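Local coordinates for putative gamma-glutamylcyclotransferase YkqA (PDB 2QIK), which probably acts as a gamma-glutamylcyclotransferase, releasing 5-oxoproline from gamma-glutamyl compounds, at residues F151-G156 with L190-Y195; I128-Y133 with L230-L235. All coordinates share one frame; numbering follows the deposited sequence.

Contact 1 of 2, residues F151-G156 with L190-Y195; sequences FQDPVG and LYRIPY
Asp-153 and Arg-192 form a salt bridge, with Arg-192 NH1 3.0 Å from Asp-153 OD2. The oxygen lies in the guanidinium plane, at its edge, whereas NH1 comes to OD2 from above the carboxylate; the two planes are 45° apart. Val-155 CG2 sits over a face of the same guanidinium, 3.8 Å from Arg-192 NH2. A bend in the arginine chain at chi3 (-66°) turns the group into this position, and Arg-192 NE is hydrogen-bonded to Tyr-129 OH on strand 128-132. The aromatic part is a T-shaped pair: Phe-151 brings CD1 over the centre of the Tyr-191 ring, with the planes at 85° and the centroids 5.3 Å apart. Phe-151 CE1 also touches Ile-193 CG2, while Tyr-191 OH is satisfied by Cys-136 O.

In the backbone that carries these side chains, Arg-192 N donates to Asp-153 O at 3.1 Å, and a water joins Asp-153 N to Arg-192 O. Farther along, Leu-190 O accepts two amides, Val-155 N at 2.7 Å and Gly-156 N at 3.2 Å. Leu-190 N returns an almost straight bond to Gly-156 O. The backbone at Gly-156 would jam a side chain against the preceding carbonyl. With Val-155 and Gly-156 together facing Leu-190 between antiparallel strands 154-161 and 185-193, the arrangement fits a classic beta bulge.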
loop_
_atom_site.group_PDB
_atom_site.type_symbol
_atom_site.label_atom_id
_atom_site.label_comp_id
_atom_site.label_asym_id
_atom_site.label_seq_id
_atom_site.Cartn_x
_atom_site.Cartn_y
_atom_site.Cartn_z
ATOM N N PHE A 151 16.905 3.348 -11.533
ATOM C CA PHE A 151 16.968 2.736 -10.213
ATOM C C PHE A 151 18.403 2.918 -9.681
ATOM O O PHE A 151 18.868 2.165 -8.821
ATOM C CB PHE A 151 16.480 1.318 -10.202
ATOM C CG PHE A 151 15.042 1.209 -10.543
ATOM C CD1 PHE A 151 14.058 1.375 -9.601
ATOM C CD2 PHE A 151 14.653 0.967 -11.851
ATOM C CE1 PHE A 151 12.760 1.328 -9.923
ATOM C CE2 PHE A 151 13.329 0.908 -12.202
ATOM C CZ PHE A 151 12.367 1.089 -11.247
ATOM N N GLN A 152 19.070 3.997 -10.108
ATOM C CA GLN A 152 20.461 4.312 -9.694
ATOM C C GLN A 152 20.552 5.538 -8.779
ATOM O O GLN A 152 21.629 6.113 -8.552
ATOM C CB GLN A 152 21.332 4.412 -10.955
ATOM C CG GLN A 152 21.589 3.059 -11.633
ATOM C CD GLN A 152 22.159 3.128 -13.063
ATOM O OE1 GLN A 152 22.277 2.089 -13.738
ATOM N NE2 GLN A 152 22.431 4.313 -13.522
ATOM N N ASP A 153 19.404 5.941 -8.239
ATOM C CA ASP A 153 19.391 7.054 -7.246
ATOM C C ASP A 153 18.621 6.553 -6.002
ATOM O O ASP A 153 17.552 7.070 -5.627
ATOM C CB ASP A 153 18.720 8.334 -7.818
ATOM C CG ASP A 153 18.872 9.559 -6.939
ATOM O OD1 ASP A 153 19.701 9.610 -6.027
ATOM O OD2 ASP A 153 18.180 10.511 -7.165
ATOM N N PRO A 154 19.151 5.520 -5.357
ATOM C CA PRO A 154 18.563 5.058 -4.100
ATOM C C PRO A 154 18.739 6.130 -3.041
ATOM O O PRO A 154 19.828 6.665 -2.837
ATOM C CB PRO A 154 19.320 3.754 -3.784
ATOM C CG PRO A 154 20.657 3.975 -4.434
ATOM C CD PRO A 154 20.351 4.739 -5.686
ATOM N N VAL A 155 17.668 6.373 -2.323
ATOM C CA VAL A 155 17.758 7.115 -1.098
ATOM C C VAL A 155 18.447 6.212 -0.076
ATOM O O VAL A 155 19.308 6.710 0.657
ATOM C CB VAL A 155 16.372 7.586 -0.614
ATOM C CG1 VAL A 155 16.523 8.383 0.761
ATOM C CG2 VAL A 155 15.739 8.448 -1.711
ATOM N N GLY A 156 18.169 4.917 -0.123
ATOM C CA GLY A 156 18.833 3.902 0.681
ATOM C C GLY A 156 17.863 3.185 1.584
ATOM O O GLY A 156 16.659 3.145 1.373
ATOM N N LEU A 190 14.441 2.512 -0.495
ATOM C CA LEU A 190 13.678 3.591 -1.088
ATOM C C LEU A 190 14.463 4.147 -2.232
ATOM O O LEU A 190 15.628 4.552 -2.091
ATOM C CB LEU A 190 13.392 4.686 -0.046
ATOM C CG LEU A 190 12.460 5.772 -0.502
ATOM C CD1 LEU A 190 11.059 5.191 -0.686
ATOM C CD2 LEU A 190 12.438 6.938 0.444
ATOM N N TYR A 191 13.867 4.170 -3.423
ATOM C CA TYR A 191 14.439 4.745 -4.615
ATOM C C TYR A 191 13.748 6.058 -4.992
ATOM O O TYR A 191 12.542 6.200 -4.818
ATOM C CB TYR A 191 14.242 3.847 -5.810
ATOM C CG TYR A 191 14.879 2.478 -5.808
ATOM C CD1 TYR A 191 16.172 2.279 -6.238
ATOM C CD2 TYR A 191 14.137 1.384 -5.477
ATOM C CE1 TYR A 191 16.732 1.049 -6.303
ATOM C CE2 TYR A 191 14.693 0.083 -5.524
ATOM C CZ TYR A 191 15.980 -0.066 -5.968
ATOM O OH TYR A 191 16.532 -1.330 -6.073
ATOM N N ARG A 192 14.502 7.039 -5.478
ATOM C CA ARG A 192 13.921 8.228 -6.129
ATOM C C ARG A 192 13.907 7.933 -7.641
ATOM O O ARG A 192 14.971 7.740 -8.244
ATOM C CB ARG A 192 14.791 9.437 -5.867
ATOM C CG ARG A 192 14.252 10.733 -6.431
ATOM C CD ARG A 192 15.129 11.889 -6.203
ATOM N NE ARG A 192 15.190 12.154 -4.817
ATOM C CZ ARG A 192 16.174 11.814 -3.970
ATOM N NH1 ARG A 192 17.279 11.214 -4.408
ATOM N NH2 ARG A 192 16.059 12.095 -2.679
ATOM N N ILE A 193 12.714 7.847 -8.211
ATOM C CA ILE A 193 12.560 7.487 -9.623
ATOM C C ILE A 193 11.738 8.554 -10.366
ATOM O O ILE A 193 10.881 9.211 -9.759
ATOM C CB ILE A 193 11.946 6.105 -9.795
ATOM C CG1 ILE A 193 10.436 6.084 -9.414
ATOM C CG2 ILE A 193 12.683 5.019 -9.038
ATOM C CD1 ILE A 193 9.783 4.715 -9.619
ATOM N N PRO A 194 11.942 8.707 -11.665
ATOM C CA PRO A 194 11.073 9.552 -12.425
ATOM C C PRO A 194 9.703 8.890 -12.600
ATOM O O PRO A 194 9.589 7.685 -12.658
ATOM C CB PRO A 194 11.807 9.748 -13.779
ATOM C CG PRO A 194 13.225 9.270 -13.510
ATOM C CD PRO A 194 13.038 8.165 -12.479
ATOM N N TYR A 195 8.698 9.734 -12.784
ATOM C CA TYR A 195 7.364 9.290 -13.184
ATOM C C TYR A 195 7.427 8.288 -14.372
ATOM O O TYR A 195 6.629 7.360 -14.454
ATOM C CB TYR A 195 6.516 10.476 -13.525
ATOM C CG TYR A 195 5.097 10.098 -13.857
ATOM C CD1 TYR A 195 4.217 9.642 -12.917
ATOM C CD2 TYR A 195 4.607 10.239 -15.159
ATOM C CE1 TYR A 195 2.934 9.282 -13.225
ATOM C CE2 TYR A 195 3.316 9.884 -15.480
ATOM C CZ TYR A 195 2.484 9.435 -14.504
ATOM O OH TYR A 195 1.182 9.104 -14.862
HETATM O O HOH W 1 16.562 5.474 -8.404
#

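Contact 2 of 2, residues I128-Y133 with L230-L235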
loop_
_atom_site.group_PDB
_atom_site.type_symbol
_atom_site.label_atom_id
_atom_site.label_comp_id
_atom_site.label_asym_id
_atom_site.label_seq_id
_atom_site.Cartn_x
_atom_site.Cartn_y
_atom_site.Cartn_z
ATOM N N ILE A 128 8.869 10.096 -8.004
ATOM C CA ILE A 128 8.198 9.130 -7.193
ATOM C C ILE A 128 9.243 8.575 -6.178
ATOM O O ILE A 128 10.339 8.228 -6.634
ATOM C CB ILE A 128 7.734 8.001 -8.113
ATOM C CG1 ILE A 128 6.677 8.500 -9.125
ATOM C CG2 ILE A 128 7.187 6.817 -7.325
ATOM C CD1 ILE A 128 5.360 9.024 -8.498
ATOM N N TYR A 129 8.882 8.445 -4.892
ATOM C CA TYR A 129 9.724 7.731 -3.931
ATOM C C TYR A 129 9.086 6.339 -3.850
ATOM O O TYR A 129 7.969 6.162 -3.382
ATOM C CB TYR A 129 9.705 8.478 -2.608
ATOM C CG TYR A 129 10.556 9.711 -2.734
ATOM C CD1 TYR A 129 11.944 9.610 -2.653
ATOM C CD2 TYR A 129 10.015 10.941 -3.036
ATOM C CE1 TYR A 129 12.759 10.721 -2.824
ATOM C CE2 TYR A 129 10.814 12.029 -3.254
ATOM C CZ TYR A 129 12.153 11.944 -3.125
ATOM O OH TYR A 129 12.946 13.052 -3.337
ATOM N N TYR A 130 9.819 5.353 -4.335
ATOM C CA TYR A 130 9.398 3.973 -4.520
ATOM C C TYR A 130 10.101 3.076 -3.503
ATOM O O TYR A 130 11.333 2.986 -3.474
ATOM C CB TYR A 130 9.683 3.491 -5.939
ATOM C CG TYR A 130 9.499 1.999 -6.129
ATOM C CD1 TYR A 130 8.337 1.382 -5.763
ATOM C CD2 TYR A 130 10.519 1.234 -6.615
ATOM C CE1 TYR A 130 8.209 0.015 -5.817
ATOM C CE2 TYR A 130 10.410 -0.157 -6.719
ATOM C CZ TYR A 130 9.233 -0.751 -6.297
ATOM O OH TYR A 130 9.124 -2.118 -6.325
ATOM N N PHE A 131 9.292 2.415 -2.660
ATOM C CA PHE A 131 9.799 1.526 -1.585
ATOM C C PHE A 131 9.724 0.055 -2.024
ATOM O O PHE A 131 8.610 -0.465 -2.257
ATOM C CB PHE A 131 8.993 1.755 -0.339
ATOM C CG PHE A 131 9.445 0.985 0.842
ATOM C CD1 PHE A 131 10.615 1.272 1.537
ATOM C CD2 PHE A 131 8.690 -0.068 1.333
ATOM C CE1 PHE A 131 11.025 0.502 2.649
ATOM C CE2 PHE A 131 9.181 -0.835 2.413
ATOM C CZ PHE A 131 10.272 -0.519 3.052
ATOM N N ALA A 132 10.886 -0.548 -2.171
ATOM C CA ALA A 132 10.994 -1.929 -2.560
ATOM C C ALA A 132 11.440 -2.761 -1.370
ATOM O O ALA A 132 12.424 -2.414 -0.702
ATOM C CB ALA A 132 12.114 -2.045 -3.673
ATOM N N TYR A 133 10.810 -3.902 -1.174
ATOM C CA TYR A 133 11.064 -4.777 -0.032
ATOM C C TYR A 133 11.413 -6.202 -0.441
ATOM O O TYR A 133 11.668 -7.040 0.423
ATOM C CB TYR A 133 9.874 -4.749 0.926
ATOM C CG TYR A 133 8.568 -5.154 0.267
ATOM C CD1 TYR A 133 7.719 -4.207 -0.216
ATOM C CD2 TYR A 133 8.254 -6.472 0.053
ATOM C CE1 TYR A 133 6.528 -4.565 -0.907
ATOM C CE2 TYR A 133 7.118 -6.836 -0.584
ATOM C CZ TYR A 133 6.255 -5.894 -1.098
ATOM O OH TYR A 133 5.140 -6.353 -1.713
ATOM N N LEU A 230 5.391 5.174 -2.794
ATOM C CA LEU A 230 4.726 4.078 -3.508
ATOM C C LEU A 230 5.349 2.754 -3.158
ATOM O O LEU A 230 6.568 2.602 -3.096
ATOM C CB LEU A 230 4.943 4.285 -4.982
ATOM C CG LEU A 230 4.479 3.166 -5.949
ATOM C CD1 LEU A 230 2.952 3.058 -5.881
ATOM C CD2 LEU A 230 4.906 3.416 -7.299
ATOM N N THR A 231 4.493 1.755 -2.921
ATOM C CA THR A 231 4.895 0.364 -2.861
ATOM C C THR A 231 3.816 -0.478 -3.512
ATOM O O THR A 231 2.865 0.076 -4.046
ATOM C CB THR A 231 5.237 0.013 -1.387
ATOM O OG1 THR A 231 5.975 -1.215 -1.377
ATOM C CG2 THR A 231 4.045 -0.171 -0.534
ATOM N N PHE A 232 4.002 -1.800 -3.537
ATOM C CA PHE A 232 3.024 -2.678 -4.124
ATOM C C PHE A 232 2.731 -3.769 -3.141
ATOM O O PHE A 232 3.641 -4.285 -2.468
ATOM C CB PHE A 232 3.524 -3.266 -5.463
ATOM C CG PHE A 232 3.671 -2.252 -6.524
ATOM C CD1 PHE A 232 4.849 -1.561 -6.667
ATOM C CD2 PHE A 232 2.608 -1.925 -7.353
ATOM C CE1 PHE A 232 4.978 -0.576 -7.606
ATOM C CE2 PHE A 232 2.726 -0.960 -8.313
ATOM C CZ PHE A 232 3.916 -0.272 -8.432
ATOM N N LEU A 233 1.428 -4.098 -2.996
ATOM C CA LEU A 233 0.974 -5.126 -1.978
ATOM C C LEU A 233 0.106 -6.173 -2.664
ATOM O O LEU A 233 -0.610 -5.860 -3.608
ATOM C CB LEU A 233 0.199 -4.456 -0.835
ATOM C CG LEU A 233 0.967 -3.380 -0.085
ATOM C CD1 LEU A 233 0.031 -2.648 0.861
ATOM C CD2 LEU A 233 2.195 -3.938 0.597
ATOM N N VAL A 234 0.235 -7.421 -2.198
ATOM C CA VAL A 234 -0.506 -8.512 -2.774
ATOM C C VAL A 234 -1.988 -8.356 -2.546
ATOM O O VAL A 234 -2.451 -8.019 -1.465
ATOM C CB VAL A 234 -0.012 -9.845 -2.174
ATOM C CG1 VAL A 234 -0.873 -11.022 -2.571
ATOM C CG2 VAL A 234 1.396 -10.117 -2.589
ATOM N N LEU A 235 -2.778 -8.647 -3.592
ATOM C CA LEU A 235 -4.228 -8.609 -3.508
ATOM C C LEU A 235 -4.880 -9.850 -2.978
ATOM O O LEU A 235 -5.784 -9.755 -2.132
ATOM C CB LEU A 235 -4.797 -8.204 -4.891
ATOM C CG LEU A 235 -4.639 -6.743 -5.158
ATOM C CD1 LEU A 235 -4.760 -6.429 -6.669
ATOM C CD2 LEU A 235 -5.677 -5.947 -4.387
#
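Tyr-130 and Leu-230 pair through a single backbone bridge, where strands 128-132 and 230-234 run in the same general sense, 38° apart. This joins the antiparallel sheet containing 128-132 to the hairpin 212-221/224-234, consistent with the beta-barrel of the gamma-glutamylcyclotransferase-like fold. Two amides make the bridge: Leu-230 N gives a bent bond to Tyr-129 O at 2.8 Å, and Phe-131 N donates to Leu-230 O at 2.8 Å with an N-H...O angle of 174°.

As the strands part, side-chain hydroxyls take over. Thr-231 OG1 donates to Phe-131 O at 2.9 Å, from a position tilted out of the carbonyl plane. Tyr-133 OH donates to Phe-232 O at 2.7 Å; chi1 of 58° sets the tyrosine CG between its own backbone N and carbonyl carbon and carries the ring across to strand 230-234. Both Phe-232 O and Thr-231 OG1 lie at that ring's edge, in its plane. A phenylalanine in place of Tyr-133 would probably leave Phe-232 O without this donor and the ring freer to turn. Tyr-133 N is hydrogen-bonded to a citrate, probably from the crystallisation liquor. Apolar contacts flank the bridge: Ile-128 CG2 is 4.1 Å from Leu-230 CD2, and Tyr-130 CE1 meets the edge of the Phe-232 ring, 3.7 Å from Phe-232 CE1.

In the fold
The two contacts share one sheet: strands 185-193 and 128-132 are neighbours, and Tyr-191 N lies 2.8 Å from Tyr-130 O, a probable hydrogen bond between them. Their centres are about 12 Å apart. The centre of contact 2 is about 7 Å from that of the chain, and eight of its nine touching residues are buried; the centre of contact 1 is about 18 Å from it, and that contact is only partly buried. The chemistry differs in keeping with this: contact 1 has a salt bridge between partly exposed residues, and a bridging water, whereas contact 2 relies on uncharged hydroxyl and amide donors to backbone carbonyls. Contact 1 pairs antiparallel strands within that sheet, while contact 2 ties it to the hairpin 212-221/224-234.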